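PDB 3E48: putative nucleoside-diphosphate-sugar epimerase from Staphylococcus aureus subsp. aureus, which is of unknown function, but probably binds a dinucleotide cofactor through a Rossmann-type NAD(P)H-binding fold, as nucleoside-diphosphate-sugar epimerases do. Local coordinates for residues B[106-110]-B[111-115]; B[246-249]-B[250-253]. All blocks are in the same frame, centred on the assembly; numbering follows the deposited sequence.

In the fold
Contacts 1 and 2 are both local, each within one continuous piece of chain, their centres about 9 Å apart on the same side of the chain's centre. Contact 1 is buried: it shapes the loop that leaves strand 100-106 of the central sheet before helix 118-131, using aromatic packing and a hydrogen bond between two side-chain amides. Contact 2 is the end of helix 239-251, buried toward the loop, with the exposed Arg252 and Gly253 just beyond the helix; backbone bonds dominate and the side-chain bond is weak. The two pack on each other: Phe115 lies against Met246, the Tyr106 hydroxyl approaches the selenium of Met246, and Asn113 and Pro114 lie against Ala249.

Contact 1 of 2, residues B[106-110]-B[111-115]; sequences YYADQ and HNNPF
A type I beta turn from Gln110 to Asn113 folds the loop back, and an Asx turn starts at its last residue, Asn113. Asn113 N closes the first by donating to Gln110 O at 3.0 Å. The two end residues also join through their side chains. Asn113 ND2 gives a nearly straight bond to Gln110 OE1, 2.8 Å long with an angle of 165° at the hydrogen; the acceptor lies close to the Asn113 amide plane, and the two amides are turned only 31° apart. The bend at chi2 (101°) turns the Gln110 amide back toward Asn113, so that OE1 meets ND2 while NE2 donates to Leu254 O. Asparagine suits position 113 because its short amide can work in both directions: OD1 accepts from Phe115 N at 2.8 Å, in the carbonyl plane, making the Asx turn and fixing the flip of the group.

This loop follows a strand of the Rossmann-type sheet, and its apolar side closes where Phe115 meets Tyr106. The rings form an offset edge-to-face pair, centroids 5.6 Å apart, with the Tyr106 edge toward the Phe115 face. Ala108, the centre of an inverse gamma turn, sets its small CB 3.7 Å from Phe115 CD2 and also touches Asn113 ND2. The second subunit also grips the loop: its Ser125 and Arg126 hydrogen-bond to the backbone oxygens of His111 and Asp109, respectively.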
loop_
_atom_site.group_PDB
_atom_site.type_symbol
_atom_site.label_atom_id
_atom_site.label_comp_id
_atom_site.label_asym_id
_atom_site.label_seq_id
_atom_site.Cartn_x
_atom_site.Cartn_y
_atom_site.Cartn_z
ATOM N N TYR B 106 -8.250 5.240 -5.517
ATOM C CA TYR B 106 -7.827 5.347 -6.914
ATOM C C TYR B 106 -7.197 4.028 -7.369
ATOM O O TYR B 106 -6.523 3.364 -6.585
ATOM C CB TYR B 106 -6.826 6.495 -7.041
ATOM C CG TYR B 106 -6.492 6.897 -8.458
ATOM C CD1 TYR B 106 -7.500 7.087 -9.406
ATOM C CD2 TYR B 106 -5.172 7.132 -8.840
ATOM C CE1 TYR B 106 -7.203 7.503 -10.700
ATOM C CE2 TYR B 106 -4.864 7.553 -10.131
ATOM C CZ TYR B 106 -5.887 7.736 -11.055
ATOM O OH TYR B 106 -5.589 8.153 -12.330
ATOM N N TYR B 107 -7.393 3.664 -8.636
ATOM C CA TYR B 107 -6.871 2.397 -9.151
ATOM C C TYR B 107 -5.358 2.279 -9.371
ATOM O O TYR B 107 -4.870 1.192 -9.673
ATOM C CB TYR B 107 -7.607 1.989 -10.440
ATOM C CG TYR B 107 -7.286 2.756 -11.716
ATOM C CD1 TYR B 107 -7.540 2.177 -12.960
ATOM C CD2 TYR B 107 -6.784 4.056 -11.692
ATOM C CE1 TYR B 107 -7.305 2.868 -14.151
ATOM C CE2 TYR B 107 -6.547 4.761 -12.886
ATOM C CZ TYR B 107 -6.810 4.157 -14.108
ATOM O OH TYR B 107 -6.572 4.844 -15.281
ATOM N N ALA B 108 -4.619 3.372 -9.216
ATOM C CA ALA B 108 -3.162 3.336 -9.396
ATOM C C ALA B 108 -2.572 2.983 -8.039
ATOM O O ALA B 108 -1.939 3.814 -7.383
ATOM C CB ALA B 108 -2.659 4.698 -9.863
ATOM N N ASP B 109 -2.778 1.733 -7.631
ATOM C CA ASP B 109 -2.346 1.289 -6.314
ATOM C C ASP B 109 -1.620 -0.054 -6.212
ATOM O O ASP B 109 -1.528 -0.614 -5.119
ATOM C CB ASP B 109 -3.568 1.259 -5.389
ATOM C CG ASP B 109 -4.609 0.235 -5.822
ATOM O OD1 ASP B 109 -4.409 -0.450 -6.852
ATOM O OD2 ASP B 109 -5.646 0.113 -5.128
ATOM N N GLN B 110 -1.105 -0.576 -7.322
ATOM C CA GLN B 110 -0.402 -1.858 -7.268
ATOM C C GLN B 110 0.924 -1.717 -6.529
ATOM O O GLN B 110 1.449 -0.613 -6.386
ATOM C CB GLN B 110 -0.158 -2.407 -8.677
ATOM C CG GLN B 110 -1.442 -2.605 -9.484
ATOM C CD GLN B 110 -1.680 -1.480 -10.477
ATOM O OE1 GLN B 110 -1.465 -0.306 -10.165
ATOM N NE2 GLN B 110 -2.139 -1.834 -11.680
ATOM N N HIS B 111 1.469 -2.837 -6.065
ATOM C CA HIS B 111 2.726 -2.810 -5.320
ATOM C C HIS B 111 3.872 -2.174 -6.098
ATOM O O HIS B 111 4.816 -1.648 -5.500
ATOM C CB HIS B 111 3.132 -4.228 -4.903
ATOM C CG HIS B 111 3.516 -5.110 -6.050
ATOM N ND1 HIS B 111 2.596 -5.819 -6.788
ATOM C CD2 HIS B 111 4.727 -5.384 -6.592
ATOM C CE1 HIS B 111 3.221 -6.496 -7.735
ATOM N NE2 HIS B 111 4.514 -6.249 -7.640
ATOM N N ASN B 112 3.793 -2.228 -7.425
ATOM C CA ASN B 112 4.836 -1.659 -8.276
ATOM C C ASN B 112 4.355 -0.469 -9.107
ATOM O O ASN B 112 4.913 -0.172 -10.164
ATOM C CB ASN B 112 5.413 -2.743 -9.197
ATOM C CG ASN B 112 4.391 -3.289 -10.180
ATOM O OD1 ASN B 112 3.185 -3.222 -9.948
ATOM N ND2 ASN B 112 4.875 -3.854 -11.282
ATOM N N ASN B 113 3.324 0.221 -8.631
ATOM C CA ASN B 113 2.819 1.374 -9.366
ATOM C C ASN B 113 3.633 2.602 -8.959
ATOM O O ASN B 113 3.684 2.961 -7.783
ATOM C CB ASN B 113 1.333 1.591 -9.071
ATOM C CG ASN B 113 0.696 2.579 -10.021
ATOM O OD1 ASN B 113 1.119 3.724 -10.101
ATOM N ND2 ASN B 113 -0.323 2.138 -10.755
ATOM N N PRO B 114 4.277 3.266 -9.937
ATOM C CA PRO B 114 5.109 4.454 -9.734
ATOM C C PRO B 114 4.375 5.748 -9.394
ATOM O O PRO B 114 5.012 6.754 -9.064
ATOM C CB PRO B 114 5.876 4.555 -11.045
ATOM C CG PRO B 114 4.868 4.099 -12.034
ATOM C CD PRO B 114 4.270 2.880 -11.359
ATOM N N PHE B 115 3.046 5.731 -9.485
ATOM C CA PHE B 115 2.257 6.915 -9.159
ATOM C C PHE B 115 2.604 7.336 -7.731
ATOM O O PHE B 115 2.555 6.522 -6.806
ATOM C CB PHE B 115 0.755 6.606 -9.270
ATOM C CG PHE B 115 -0.128 7.774 -8.920
ATOM C CD1 PHE B 115 0.145 9.039 -9.431
ATOM C CD2 PHE B 115 -1.227 7.611 -8.081
ATOM C CE1 PHE B 115 -0.664 10.131 -9.111
ATOM C CE2 PHE B 115 -2.044 8.698 -7.754
ATOM C CZ PHE B 115 -1.761 9.959 -8.270
#

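Contact 2 of 2, residues B[246-249]-B[250-253]; sequences MYHA and GARG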
loop_
_atom_site.group_PDB
_atom_site.type_symbol
_atom_site.label_atom_id
_atom_site.label_comp_id
_atom_site.label_asym_id
_atom_site.label_seq_id
_atom_site.Cartn_x
_atom_site.Cartn_y
_atom_site.Cartn_z
HETATM N N MSE B 246 1.884 9.621 -12.818
HETATM C CA MSE B 246 0.600 8.994 -13.094
HETATM C C MSE B 246 0.605 8.460 -14.527
HETATM O O MSE B 246 0.260 7.305 -14.771
HETATM C CB MSE B 246 -0.535 10.006 -12.890
HETATM C CG MSE B 246 -1.930 9.404 -12.912
HETATM SE SE MSE B 246 -3.255 10.674 -12.278
HETATM C CE MSE B 246 -3.336 11.788 -13.855
ATOM N N TYR B 247 1.015 9.290 -15.481
ATOM C CA TYR B 247 1.059 8.834 -16.864
ATOM C C TYR B 247 2.178 7.818 -17.068
ATOM O O TYR B 247 2.095 6.961 -17.945
ATOM C CB TYR B 247 1.193 10.035 -17.801
ATOM C CG TYR B 247 -0.074 10.860 -17.759
ATOM C CD1 TYR B 247 -1.259 10.368 -18.308
ATOM C CD2 TYR B 247 -0.128 12.067 -17.061
ATOM C CE1 TYR B 247 -2.466 11.047 -18.153
ATOM C CE2 TYR B 247 -1.332 12.755 -16.897
ATOM C CZ TYR B 247 -2.497 12.235 -17.444
ATOM O OH TYR B 247 -3.692 12.883 -17.258
ATOM N N HIS B 248 3.217 7.903 -16.242
ATOM C CA HIS B 248 4.317 6.954 -16.336
ATOM C C HIS B 248 3.772 5.572 -15.966
ATOM O O HIS B 248 4.152 4.558 -16.554
ATOM C CB HIS B 248 5.449 7.365 -15.395
ATOM C CG HIS B 248 6.658 6.484 -15.485
ATOM N ND1 HIS B 248 7.260 6.168 -16.683
ATOM C CD2 HIS B 248 7.382 5.864 -14.522
ATOM C CE1 HIS B 248 8.305 5.390 -16.456
ATOM N NE2 HIS B 248 8.401 5.192 -15.155
ATOM N N ALA B 249 2.868 5.535 -14.991
ATOM C CA ALA B 249 2.266 4.268 -14.591
ATOM C C ALA B 249 1.478 3.738 -15.790
ATOM O O ALA B 249 1.385 2.531 -16.003
ATOM C CB ALA B 249 1.342 4.473 -13.389
ATOM N N GLY B 250 0.911 4.653 -16.572
ATOM C CA GLY B 250 0.159 4.251 -17.746
ATOM C C GLY B 250 1.081 3.669 -18.805
ATOM O O GLY B 250 0.711 2.743 -19.532
ATOM N N ALA B 251 2.290 4.217 -18.892
ATOM C CA ALA B 251 3.275 3.748 -19.860
ATOM C C ALA B 251 3.653 2.304 -19.562
ATOM O O ALA B 251 4.026 1.549 -20.461
ATOM C CB ALA B 251 4.520 4.634 -19.813
ATOM N N ARG B 252 3.548 1.926 -18.294
ATOM C CA ARG B 252 3.884 0.572 -17.868
ATOM C C ARG B 252 2.702 -0.386 -17.969
ATOM O O ARG B 252 2.807 -1.549 -17.584
ATOM C CB ARG B 252 4.405 0.598 -16.436
ATOM C CG ARG B 252 5.655 1.431 -16.268
ATOM C CD ARG B 252 6.205 1.287 -14.867
ATOM N NE ARG B 252 7.405 2.093 -14.669
ATOM C CZ ARG B 252 8.083 2.148 -13.527
ATOM N NH1 ARG B 252 7.677 1.442 -12.481
ATOM N NH2 ARG B 252 9.164 2.911 -13.431
ATOM N N GLY B 253 1.579 0.112 -18.480
ATOM C CA GLY B 253 0.398 -0.716 -18.637
ATOM C C GLY B 253 -0.352 -1.014 -17.353
ATOM O O GLY B 253 -1.187 -1.917 -17.319
#
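The backbone runs as the last turn of an alpha helix, with Gly250 N donating to Met246 O, Ala251 N to Tyr247 O and Arg252 N to His248 O, and it ends in a Schellman motif at Gly253.

On the outer side His248 reaches forward one turn to Arg252. Its CG stands anti to the backbone N (chi1 -177°), which carries the imidazole along the helix, and Arg252 answers with a chain extended from CG to NE. Arg252 NH2 lies at the edge of the histidine ring, near its plane, and gives NE2 a weak hydrogen bond of 3.0 Å, bent to 126° at the hydrogen. Ring and guanidinium planes are 72° apart, so the two groups do not stack. Accepting at NE2 is consistent with a neutral imidazole beside the arginine charge. A cationic side chain suits the C-terminal end of a helix, where the carbonyl ends would give a partial negative charge, and its length lets it reach back to His248 while exposed to solvent. Ala251 keeps close to the backbone, its CB 3.3 Å from His248 O. The buried Gly250, with no side chain, keeps the helix surface low here.

Among the backbone bonds the shortest is Ala251 N to Tyr247 O at 2.9 Å. Arg252 N also makes a weak bond to Ala249 O, dividing its hydrogen between two carbonyls as the helix runs out. Gly253 then turns to positive phi, a conformation that glycine adopts without the strain a CB would bring, and its N bonds to Gly250 O at 3.0 Å.

The face of the helix turned to the fold carries Tyr247, stacked on Tyr162 and touching Met142 of strand 134-143, and Met246, a selenomethionine, also on Met142; the buried Ala249 meets the loop before helix 118-131.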